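Local coordinates for SPbeta prophage-derived uncharacterized protein YomS (Bacillus subtilis, PDB 6I5O) that is of unknown function but belongs to a prophage lytic cassette and assembles from five chains, its fold being all-beta, built of antiparallel strands, at residues F18-E29 with F101-V112; T66-T74 with E87-L96. All blocks are in the same frame, centred on the assembly; numbering follows the deposited sequence. Where two conformers were deposited one is given.

Interaction 1: residues F18-E29 with F101-V112; sequences FTFHEAATSPSE and FEVVSVTGDVTV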
loop_
_atom_site.group_PDB
_atom_site.type_symbol
_atom_site.label_atom_id
_atom_site.label_comp_id
_atom_site.label_asym_id
_atom_site.label_seq_id
_atom_site.Cartn_x
_atom_site.Cartn_y
_atom_site.Cartn_z
ATOM N N PHE A 18 -20.783 -11.171 -3.646
ATOM C CA PHE A 18 -21.266 -12.207 -2.711
ATOM C C PHE A 18 -22.321 -11.592 -1.815
ATOM O O PHE A 18 -22.150 -10.496 -1.279
ATOM C CB PHE A 18 -20.122 -12.784 -1.874
ATOM C CG PHE A 18 -20.557 -13.962 -1.057
ATOM C CD1 PHE A 18 -20.731 -15.214 -1.649
ATOM C CD2 PHE A 18 -20.739 -13.834 0.307
ATOM C CE1 PHE A 18 -21.151 -16.289 -0.894
ATOM C CE2 PHE A 18 -21.141 -14.940 1.066
ATOM C CZ PHE A 18 -21.291 -16.142 0.467
ATOM N N THR A 19 -23.401 -12.338 -1.623
ATOM C CA THR A 19 -24.434 -11.934 -0.656
ATOM C C THR A 19 -24.247 -12.657 0.669
ATOM O O THR A 19 -24.428 -13.874 0.733
ATOM C CB THR A 19 -25.830 -12.165 -1.247
ATOM O OG1 THR A 19 -25.942 -11.286 -2.368
ATOM C CG2 THR A 19 -26.915 -11.851 -0.243
ATOM N N PHE A 20 -23.984 -11.914 1.730
ATOM C CA PHE A 20 -23.920 -12.467 3.099
ATOM C C PHE A 20 -25.334 -12.594 3.659
ATOM O O PHE A 20 -25.657 -13.601 4.305
ATOM C CB PHE A 20 -23.020 -11.630 3.985
ATOM C CG PHE A 20 -21.592 -11.541 3.513
ATOM C CD1 PHE A 20 -20.687 -12.521 3.823
ATOM C CD2 PHE A 20 -21.169 -10.496 2.689
ATOM C CE1 PHE A 20 -19.372 -12.433 3.404
ATOM C CE2 PHE A 20 -19.837 -10.392 2.295
ATOM C CZ PHE A 20 -18.961 -11.394 2.620
ATOM N N HIS A 21 -26.129 -11.545 3.480
ATOM C CA HIS A 21 -27.551 -11.476 3.915
ATOM C C HIS A 21 -28.363 -10.809 2.815
ATOM O O HIS A 21 -28.100 -9.688 2.438
ATOM C CB HIS A 21 -27.708 -10.658 5.191
ATOM C CG HIS A 21 -27.049 -11.274 6.365
ATOM N ND1 HIS A 21 -27.684 -12.158 7.185
ATOM C CD2 HIS A 21 -25.795 -11.134 6.840
ATOM C CE1 HIS A 21 -26.848 -12.494 8.152
ATOM N NE2 HIS A 21 -25.671 -11.907 7.961
ATOM N N GLU A 22 -29.331 -11.551 2.316
ATOM C CA GLU A 22 -30.321 -11.072 1.347
ATOM C C GLU A 22 -31.535 -10.794 2.196
ATOM O O GLU A 22 -32.206 -11.731 2.568
ATOM C CB GLU A 22 -30.862 -12.204 0.516
ATOM C CG GLU A 22 -31.677 -11.732 -0.644
ATOM C CD GLU A 22 -31.201 -12.622 -1.771
ATOM O OE1 GLU A 22 -30.002 -12.474 -2.155
ATOM O OE2 GLU A 22 -31.968 -13.557 -2.129
ATOM N N ALA A 23 -31.840 -10.172 2.985
ATOM C CA ALA A 23 -32.867 -9.208 3.499
ATOM C C ALA A 23 -33.207 -9.765 4.865
ATOM O O ALA A 23 -34.306 -10.241 5.084
ATOM C CB ALA A 23 -34.074 -9.067 2.581
ATOM N N ALA A 24 -32.171 -9.724 5.741
ATOM C CA ALA A 24 -32.254 -10.261 7.108
ATOM C C ALA A 24 -33.260 -9.460 7.913
ATOM O O ALA A 24 -33.119 -8.242 7.945
ATOM C CB ALA A 24 -30.922 -10.218 7.754
ATOM N N THR A 25 -34.225 -10.127 8.561
ATOM C CA THR A 25 -35.183 -9.441 9.459
ATOM C C THR A 25 -35.101 -10.002 10.880
ATOM O O THR A 25 -35.879 -9.589 11.727
ATOM C CB THR A 25 -36.594 -9.557 8.889
ATOM O OG1 THR A 25 -36.934 -10.948 8.866
ATOM C CG2 THR A 25 -36.752 -8.963 7.515
ATOM N N SER A 26 -34.202 -10.939 11.107
ATOM C CA SER A 26 -33.901 -11.467 12.448
ATOM C C SER A 26 -32.438 -11.838 12.508
ATOM O O SER A 26 -31.783 -11.929 11.458
ATOM C CB SER A 26 -34.792 -12.680 12.739
ATOM O OG SER A 26 -34.550 -13.665 11.742
ATOM N N PRO A 27 -31.902 -12.081 13.716
ATOM C CA PRO A 27 -30.484 -12.397 13.824
ATOM C C PRO A 27 -30.096 -13.656 13.056
ATOM O O PRO A 27 -30.815 -14.665 13.061
ATOM C CB PRO A 27 -30.241 -12.489 15.320
ATOM C CG PRO A 27 -31.367 -11.733 15.950
ATOM C CD PRO A 27 -32.544 -11.959 15.031
ATOM N N SER A 28 -28.891 -13.620 12.503
ATOM C CA SER A 28 -28.340 -14.742 11.700
ATOM C C SER A 28 -26.856 -14.506 11.477
ATOM O O SER A 28 -26.490 -13.344 11.241
ATOM C CB SER A 28 -29.034 -14.825 10.344
ATOM O OG SER A 28 -28.501 -15.948 9.606
ATOM N N GLU A 29 -26.071 -15.565 11.383
ATOM C CA GLU A 29 -24.684 -15.424 10.900
ATOM C C GLU A 29 -24.671 -15.192 9.412
ATOM O O GLU A 29 -23.666 -14.574 8.950
ATOM C CB GLU A 29 -23.863 -16.667 11.282
ATOM C CG GLU A 29 -23.544 -16.676 12.761
ATOM C CD GLU A 29 -22.706 -17.903 13.156
ATOM O OE1 GLU A 29 -22.855 -18.988 12.494
ATOM O OE2 GLU A 29 -21.987 -17.825 14.107
ATOM N N PHE A 101 -20.353 -11.953 8.199
ATOM C CA PHE A 101 -20.912 -10.672 8.702
ATOM C C PHE A 101 -22.193 -10.997 9.430
ATOM O O PHE A 101 -23.215 -11.213 8.735
ATOM C CB PHE A 101 -21.132 -9.718 7.533
ATOM C CG PHE A 101 -19.811 -9.253 7.021
ATOM C CD1 PHE A 101 -19.055 -10.033 6.142
ATOM C CD2 PHE A 101 -19.208 -8.121 7.570
ATOM C CE1 PHE A 101 -17.746 -9.703 5.852
ATOM C CE2 PHE A 101 -17.920 -7.777 7.242
ATOM C CZ PHE A 101 -17.191 -8.570 6.406
ATOM N N GLU A 102 -22.132 -11.093 10.738
ATOM C CA GLU A 102 -23.250 -11.586 11.557
ATOM C C GLU A 102 -24.225 -10.438 11.830
ATOM O O GLU A 102 -23.802 -9.375 12.332
ATOM C CB GLU A 102 -22.733 -12.105 12.887
ATOM C CG GLU A 102 -23.861 -12.606 13.794
ATOM C CD GLU A 102 -23.395 -13.309 15.030
ATOM O OE1 GLU A 102 -22.159 -13.514 15.187
ATOM O OE2 GLU A 102 -24.268 -13.843 15.736
ATOM N N VAL A 103 -25.520 -10.678 11.553
ATOM C CA VAL A 103 -26.585 -9.778 12.035
ATOM C C VAL A 103 -26.862 -10.202 13.469
ATOM O O VAL A 103 -27.507 -11.262 13.672
ATOM C CB VAL A 103 -27.824 -9.845 11.129
ATOM C CG1 VAL A 103 -28.964 -9.036 11.703
ATOM C CG2 VAL A 103 -27.492 -9.427 9.712
ATOM N N VAL A 104 -26.360 -9.427 14.417
ATOM C CA VAL A 104 -26.549 -9.711 15.857
ATOM C C VAL A 104 -27.974 -9.315 16.250
ATOM O O VAL A 104 -28.618 -10.004 17.088
ATOM C CB VAL A 104 -25.508 -8.938 16.677
ATOM C CG1 VAL A 104 -25.759 -9.032 18.172
ATOM C CG2 VAL A 104 -24.138 -9.455 16.353
ATOM N N SER A 105 -28.473 -8.216 15.688
ATOM C CA SER A 105 -29.802 -7.691 15.978
ATOM C C SER A 105 -30.263 -6.872 14.793
ATOM O O SER A 105 -29.416 -6.320 14.071
ATOM C CB SER A 105 -29.830 -6.889 17.264
ATOM O OG SER A 105 -29.051 -5.739 17.157
ATOM N N VAL A 106 -31.567 -6.772 14.605
ATOM C CA VAL A 106 -32.126 -5.939 13.525
ATOM C C VAL A 106 -33.601 -5.704 13.836
ATOM O O VAL A 106 -34.282 -6.616 14.303
ATOM C CB VAL A 106 -31.956 -6.591 12.129
ATOM C CG1 VAL A 106 -32.614 -7.984 12.045
ATOM C CG2 VAL A 106 -32.476 -5.657 11.041
ATOM N N THR A 107 -34.027 -4.488 13.616
ATOM C CA THR A 107 -35.462 -4.124 13.556
ATOM C C THR A 107 -35.736 -3.645 12.127
ATOM O O THR A 107 -35.240 -2.587 11.756
ATOM C CB THR A 107 -35.804 -3.077 14.607
ATOM O OG1 THR A 107 -35.453 -3.611 15.904
ATOM C CG2 THR A 107 -37.276 -2.787 14.593
ATOM N N GLY A 108 -36.363 -4.466 11.311
ATOM C CA GLY A 108 -36.559 -4.150 9.898
ATOM C C GLY A 108 -35.743 -5.082 9.056
ATOM O O GLY A 108 -35.528 -6.206 9.453
ATOM N N ASP A 109 -35.254 -4.614 7.912
ATOM C CA ASP A 109 -34.562 -5.481 6.938
ATOM C C ASP A 109 -33.145 -4.935 6.734
ATOM O O ASP A 109 -32.972 -3.723 6.472
ATOM C CB ASP A 109 -35.327 -5.445 5.619
ATOM C CG ASP A 109 -35.297 -4.065 4.969
ATOM O OD1 ASP A 109 -35.969 -3.158 5.502
ATOM O OD2 ASP A 109 -34.558 -3.879 3.939
ATOM N N VAL A 110 -32.166 -5.806 6.729
ATOM C CA VAL A 110 -30.777 -5.374 6.471
ATOM C C VAL A 110 -30.191 -6.335 5.456
ATOM O O VAL A 110 -30.330 -7.565 5.590
ATOM C CB VAL A 110 -29.963 -5.255 7.777
ATOM C CG1 VAL A 110 -29.775 -6.582 8.471
ATOM C CG2 VAL A 110 -28.610 -4.585 7.518
ATOM N N THR A 111 -29.543 -5.755 4.457
ATOM C CA THR A 111 -28.837 -6.502 3.390
ATOM C C THR A 111 -27.336 -6.305 3.601
ATOM O O THR A 111 -26.896 -5.190 3.954
ATOM C CB THR A 111 -29.402 -6.103 2.027
ATOM O OG1 THR A 111 -30.710 -6.671 1.868
ATOM C CG2 THR A 111 -28.525 -6.537 0.896
ATOM N N VAL A 112 -26.582 -7.357 3.369
ATOM C CA VAL A 112 -25.089 -7.297 3.526
ATOM C C VAL A 112 -24.523 -7.976 2.302
ATOM O O VAL A 112 -24.673 -9.196 2.184
ATOM C CB VAL A 112 -24.608 -7.926 4.839
ATOM C CG1 VAL A 112 -23.119 -7.749 4.987
ATOM C CG2 VAL A 112 -25.334 -7.340 6.039
HETATM O O HOH W 1 -37.266 -7.227 11.980
HETATM O O HOH W 2 -35.408 -9.413 14.707
HETATM O O HOH W 3 -22.323 -13.574 6.769
#
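His21 and Val103 meet in the most tightly packed part of this contact, where the valine methyl CG2 sits over the centre of the imidazole face, 3.5 Å from His21 CE1, in a CH-pi contact. At the edge of the same ring His21 NE2 donates to Phe101 O at 2.7 Å; this oxygen lies in the ring plane, and the bond, though bent (138° at the hydrogen), helps set the rotation of the imidazole while the valine packs against its face. Histidine suits the place because it offers both a flat surface and an N-H.

Next to it, Phe20 takes an edge-to-face contact from Phe101, whose CD1 reaches 3.7 Å from Phe20 CE1, the planes being 64° apart. Phe18 CD2 lies against the opposite face of Phe20, so that ring is held between two others. With CG turned away from its carbonyl carbon (chi1 -60°), Phe20 directs its ring toward Phe101. The backbone makes a classic beta bulge here: Val112 O accepts from both Phe20 N (2.8 Å) and His21 N (3.1 Å).

Toward Thr25 and Pro27 the packing gives way to solvent. One water joins Thr25 O to Val106 O and another joins it to Gly108 N, while Val106 CG1 rests on the backbone at Thr25 C, 3.4 Å away, and Pro27 CG lies against Val104 O. Ser28 and Val103 pair through two backbone bonds. Beyond them Glu29 OE2 and Glu102 OE1 stand 4.4 Å apart, and Lys65, bridged to both, would offset their like charges.

No helix lies nearby. Strand 51-59 runs beside strand 98-107, with Ile54 against Val103, and strand 40-46 adjoins strand 110-117, where Val43 packs on both Phe101 and Val112.

Interaction 2: residues T66-T74 with E87-L96; sequences TALSGTNKT and EYWDFDIAGL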
loop_
_atom_site.group_PDB
_atom_site.type_symbol
_atom_site.label_atom_id
_atom_site.label_comp_id
_atom_site.label_asym_id
_atom_site.label_seq_id
_atom_site.Cartn_x
_atom_site.Cartn_y
_atom_site.Cartn_z
ATOM N N THR A 66 -13.309 -14.840 14.698
ATOM C CA THR A 66 -12.400 -13.810 15.263
ATOM C C THR A 66 -12.853 -12.423 14.791
ATOM O O THR A 66 -13.050 -12.222 13.589
ATOM C CB THR A 66 -10.966 -14.012 14.791
ATOM O OG1 THR A 66 -10.580 -15.377 14.884
ATOM C CG2 THR A 66 -9.999 -13.158 15.586
ATOM N N ALA A 67 -13.085 -11.502 15.713
ATOM C CA ALA A 67 -13.499 -10.145 15.341
ATOM C C ALA A 67 -12.496 -9.559 14.328
ATOM O O ALA A 67 -11.272 -9.649 14.535
ATOM C CB ALA A 67 -13.589 -9.282 16.560
ATOM N N LEU A 68 -13.018 -8.969 13.271
ATOM C CA LEU A 68 -12.185 -8.526 12.145
ATOM C C LEU A 68 -12.412 -7.032 11.941
ATOM O O LEU A 68 -13.546 -6.626 11.670
ATOM C CB LEU A 68 -12.595 -9.314 10.902
ATOM C CG LEU A 68 -11.911 -8.931 9.604
ATOM C CD1 LEU A 68 -10.424 -9.204 9.659
ATOM C CD2 LEU A 68 -12.519 -9.614 8.410
ATOM N N SER A 69 -11.364 -6.229 12.071
ATOM C CA SER A 69 -11.483 -4.769 11.802
ATOM C C SER A 69 -11.347 -4.470 10.309
ATOM O O SER A 69 -10.545 -5.083 9.599
ATOM C CB SER A 69 -10.490 -3.997 12.617
ATOM O OG SER A 69 -10.938 -3.889 13.948
ATOM N N GLY A 70 -12.108 -3.485 9.889
ATOM C CA GLY A 70 -12.029 -2.882 8.562
ATOM C C GLY A 70 -12.151 -1.397 8.667
ATOM O O GLY A 70 -12.161 -0.833 9.783
ATOM N N THR A 71 -12.188 -0.791 7.488
ATOM C CA THR A 71 -12.152 0.681 7.345
ATOM C C THR A 71 -13.443 1.163 6.702
ATOM O O THR A 71 -13.806 0.682 5.635
ATOM C CB THR A 71 -10.936 1.142 6.561
ATOM O OG1 THR A 71 -9.758 0.589 7.190
ATOM C CG2 THR A 71 -10.840 2.639 6.490
ATOM N N ASN A 72 -14.097 2.119 7.362
ATOM C CA ASN A 72 -15.354 2.713 6.843
ATOM C C ASN A 72 -14.979 3.664 5.705
ATOM O O ASN A 72 -14.178 4.595 5.958
ATOM C CB ASN A 72 -16.079 3.373 8.003
ATOM C CG ASN A 72 -17.395 3.998 7.664
ATOM O OD1 ASN A 72 -17.610 4.484 6.548
ATOM N ND2 ASN A 72 -18.325 4.028 8.632
ATOM N N LYS A 73 -15.555 3.467 4.533
ATOM C CA LYS A 73 -15.159 4.303 3.368
ATOM C C LYS A 73 -15.714 5.716 3.478
ATOM O O LYS A 73 -15.237 6.582 2.703
ATOM C CB LYS A 73 -15.595 3.690 2.047
ATOM C CG LYS A 73 -14.944 2.380 1.740
ATOM C CD LYS A 73 -15.256 1.837 0.391
ATOM C CE LYS A 73 -14.492 2.458 -0.726
ATOM N NZ LYS A 73 -13.089 1.949 -0.684
ATOM N N THR A 74 -16.646 6.009 4.368
ATOM C CA THR A 74 -17.205 7.365 4.518
ATOM C C THR A 74 -16.236 8.246 5.282
ATOM O O THR A 74 -16.076 9.457 4.922
ATOM C CB THR A 74 -18.606 7.352 5.134
ATOM O OG1 THR A 74 -19.479 6.753 4.154
ATOM C CG2 THR A 74 -19.078 8.738 5.480
ATOM N N GLU A 87 -23.498 1.943 4.654
ATOM C CA GLU A 87 -22.038 2.077 4.852
ATOM C C GLU A 87 -21.321 1.033 4.020
ATOM O O GLU A 87 -21.813 -0.111 3.850
ATOM C CB GLU A 87 -21.609 1.791 6.295
ATOM C CG GLU A 87 -22.027 2.826 7.266
ATOM C CD GLU A 87 -21.554 2.559 8.686
ATOM O OE1 GLU A 87 -21.432 1.387 9.071
ATOM O OE2 GLU A 87 -21.409 3.572 9.387
ATOM N N TYR A 88 -20.133 1.435 3.548
ATOM C CA TYR A 88 -19.154 0.509 2.964
ATOM C C TYR A 88 -18.016 0.306 3.970
ATOM O O TYR A 88 -17.480 1.301 4.526
ATOM C CB TYR A 88 -18.567 1.080 1.679
ATOM C CG TYR A 88 -19.538 1.081 0.520
ATOM C CD1 TYR A 88 -19.693 0.001 -0.334
ATOM C CD2 TYR A 88 -20.212 2.242 0.230
ATOM C CE1 TYR A 88 -20.550 0.035 -1.426
ATOM C CE2 TYR A 88 -21.070 2.294 -0.859
ATOM C CZ TYR A 88 -21.247 1.217 -1.680
ATOM O OH TYR A 88 -22.079 1.316 -2.765
ATOM N N TRP A 89 -17.579 -0.947 4.097
ATOM C CA TRP A 89 -16.423 -1.286 4.948
ATOM C C TRP A 89 -15.439 -2.098 4.123
ATOM O O TRP A 89 -15.822 -3.095 3.472
ATOM C CB TRP A 89 -16.875 -2.097 6.151
ATOM C CG TRP A 89 -17.630 -1.314 7.151
ATOM C CD1 TRP A 89 -18.978 -1.078 7.163
ATOM C CD2 TRP A 89 -17.102 -0.652 8.301
ATOM N NE1 TRP A 89 -19.301 -0.283 8.231
ATOM C CE2 TRP A 89 -18.163 -0.010 8.938
ATOM C CE3 TRP A 89 -15.808 -0.533 8.847
ATOM C CZ2 TRP A 89 -18.009 0.706 10.122
ATOM C CZ3 TRP A 89 -15.641 0.197 9.997
ATOM C CH2 TRP A 89 -16.741 0.772 10.646
ATOM N N ASP A 90 -14.173 -1.713 4.192
ATOM C CA ASP A 90 -13.067 -2.339 3.438
ATOM C C ASP A 90 -12.233 -3.241 4.347
ATOM O O ASP A 90 -11.900 -2.834 5.472
ATOM C CB ASP A 90 -12.147 -1.289 2.862
ATOM C CG ASP A 90 -12.638 -0.573 1.658
ATOM O OD1 ASP A 90 -13.641 -1.041 1.041
ATOM O OD2 ASP A 90 -12.069 0.531 1.430
ATOM N N PHE A 91 -11.892 -4.403 3.820
ATOM C CA PHE A 91 -11.133 -5.411 4.590
ATOM C C PHE A 91 -10.034 -5.991 3.741
ATOM O O PHE A 91 -10.205 -6.225 2.553
ATOM C CB PHE A 91 -12.022 -6.571 5.035
ATOM C CG PHE A 91 -13.203 -6.168 5.861
ATOM C CD1 PHE A 91 -14.387 -5.761 5.285
ATOM C CD2 PHE A 91 -13.082 -6.113 7.244
ATOM C CE1 PHE A 91 -15.443 -5.364 6.062
ATOM C CE2 PHE A 91 -14.148 -5.722 8.032
ATOM C CZ PHE A 91 -15.312 -5.333 7.431
ATOM N N ASP A 92 -8.902 -6.238 4.387
ATOM C CA ASP A 92 -7.794 -7.021 3.807
ATOM C C ASP A 92 -7.988 -8.469 4.240
ATOM O O ASP A 92 -7.921 -8.762 5.444
ATOM C CB ASP A 92 -6.443 -6.484 4.243
ATOM C CG ASP A 92 -5.262 -7.325 3.783
ATOM O OD1 ASP A 92 -5.389 -8.352 3.027
ATOM O OD2 ASP A 92 -4.131 -6.942 4.185
ATOM N N ILE A 93 -8.322 -9.316 3.275
ATOM C CA ILE A 93 -8.758 -10.699 3.576
ATOM C C ILE A 93 -7.826 -11.749 2.995
ATOM O O ILE A 93 -8.130 -12.940 3.104
ATOM C CB ILE A 93 -10.190 -10.916 3.054
ATOM C CG1 ILE A 93 -10.271 -10.844 1.514
ATOM C CG2 ILE A 93 -11.187 -9.994 3.735
ATOM C CD1 ILE A 93 -11.545 -11.344 0.922
ATOM N N ALA A 94 -6.697 -11.370 2.423
ATOM C CA ALA A 94 -5.912 -12.292 1.610
ATOM C C ALA A 94 -5.479 -13.531 2.371
ATOM O O ALA A 94 -5.350 -14.590 1.748
ATOM C CB ALA A 94 -4.706 -11.615 1.023
ATOM N N GLY A 95 -5.179 -13.365 3.663
ATOM C CA GLY A 95 -4.678 -14.477 4.478
ATOM C C GLY A 95 -5.721 -15.180 5.313
ATOM O O GLY A 95 -5.333 -15.886 6.283
ATOM N N LEU A 96 -6.988 -15.012 4.978
ATOM C CA LEU A 96 -8.094 -15.578 5.781
ATOM C C LEU A 96 -8.737 -16.711 5.006
ATOM O O LEU A 96 -8.805 -16.663 3.787
ATOM C CB LEU A 96 -9.163 -14.536 6.059
ATOM C CG LEU A 96 -8.686 -13.281 6.766
ATOM C CD1 LEU A 96 -9.851 -12.317 6.927
ATOM C CD2 LEU A 96 -8.077 -13.616 8.143
HETATM O O HOH W 4 -8.967 -5.272 7.147
HETATM O O HOH W 5 -9.256 -2.037 6.341
HETATM O O HOH W 6 -19.366 3.994 4.375
#
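Thr71 and Asp90 form an antiparallel hydrogen-bonded pair, Thr71 N giving to Asp90 O at 2.9 Å and Asp90 N to Thr71 O at 2.8 Å. Two residues on, Lys73 N donates to Tyr88 O and extends the pairing past the non-hydrogen-bonded pair of Asn72 and Trp89.

Charge adds to this. The lysine chain bends near its end (chi3 79°, chi4 74°), bringing Lys73 NZ 2.7 Å from Asp90 OD2 on the syn side of the carboxylate. Lysine suits the place, its long flexible chain being able to curl round to the carboxylate. Thr42 holds Asp90 OD1, and Lys73 NZ also donates to Asp92 O of a neighbouring subunit.

Asn72 shares its polar atoms among several partners. Its OD1 accepts from Thr74 N at 2.8 Å, an Asx turn, and with Thr74 OG1 and Tyr88 N also binds a bridging water. The bond from Asn72 ND2 to Glu87 OE2 is weak. Glu87 OE1 takes Trp89 NE1 from above the carboxylate plane and is also hydrogen-bonded to Thr82 OG1.

In a CH-pi contact, Asn72 CB lies over the six-membered ring of Trp89, 3.7 Å from its centroid. Gly70, lacking a side chain, lets Phe91 lie close to the backbone, with Phe91 CE2 3.6 Å from Gly70 N. Among the apolar contacts, Leu68 CD2 packs on Phe91 CD2 at 3.7 Å and meets Leu96 tip to tip, branched methyls filling the buried end.

The arrangement is that of adjoining antiparallel strands in an all-beta fold, here bordered by two further copies of the protein.

The two contacts belong to one antiparallel sheet system, their centres about 17 Å apart, and interaction 2 falls within the chain between the two segments of interaction 1. They meet directly where Phe101 CE2 lies 3.6 Å from Phe91 CZ, in an edge-to-face pair. Phe56 packs against both of these rings and against Trp89, while Val43 also touches Phe101 and Phe91, making a continuous apolar core. Their surroundings differ: two neighbouring subunits border 66-74 and 87-96, whereas no other chain of the assembly touches 18-29 or 101-112. Interaction 1 has an exposed loop side, and interaction 2 lies toward the subunit interfaces. With the function unknown, neither contact can be tied to an active site.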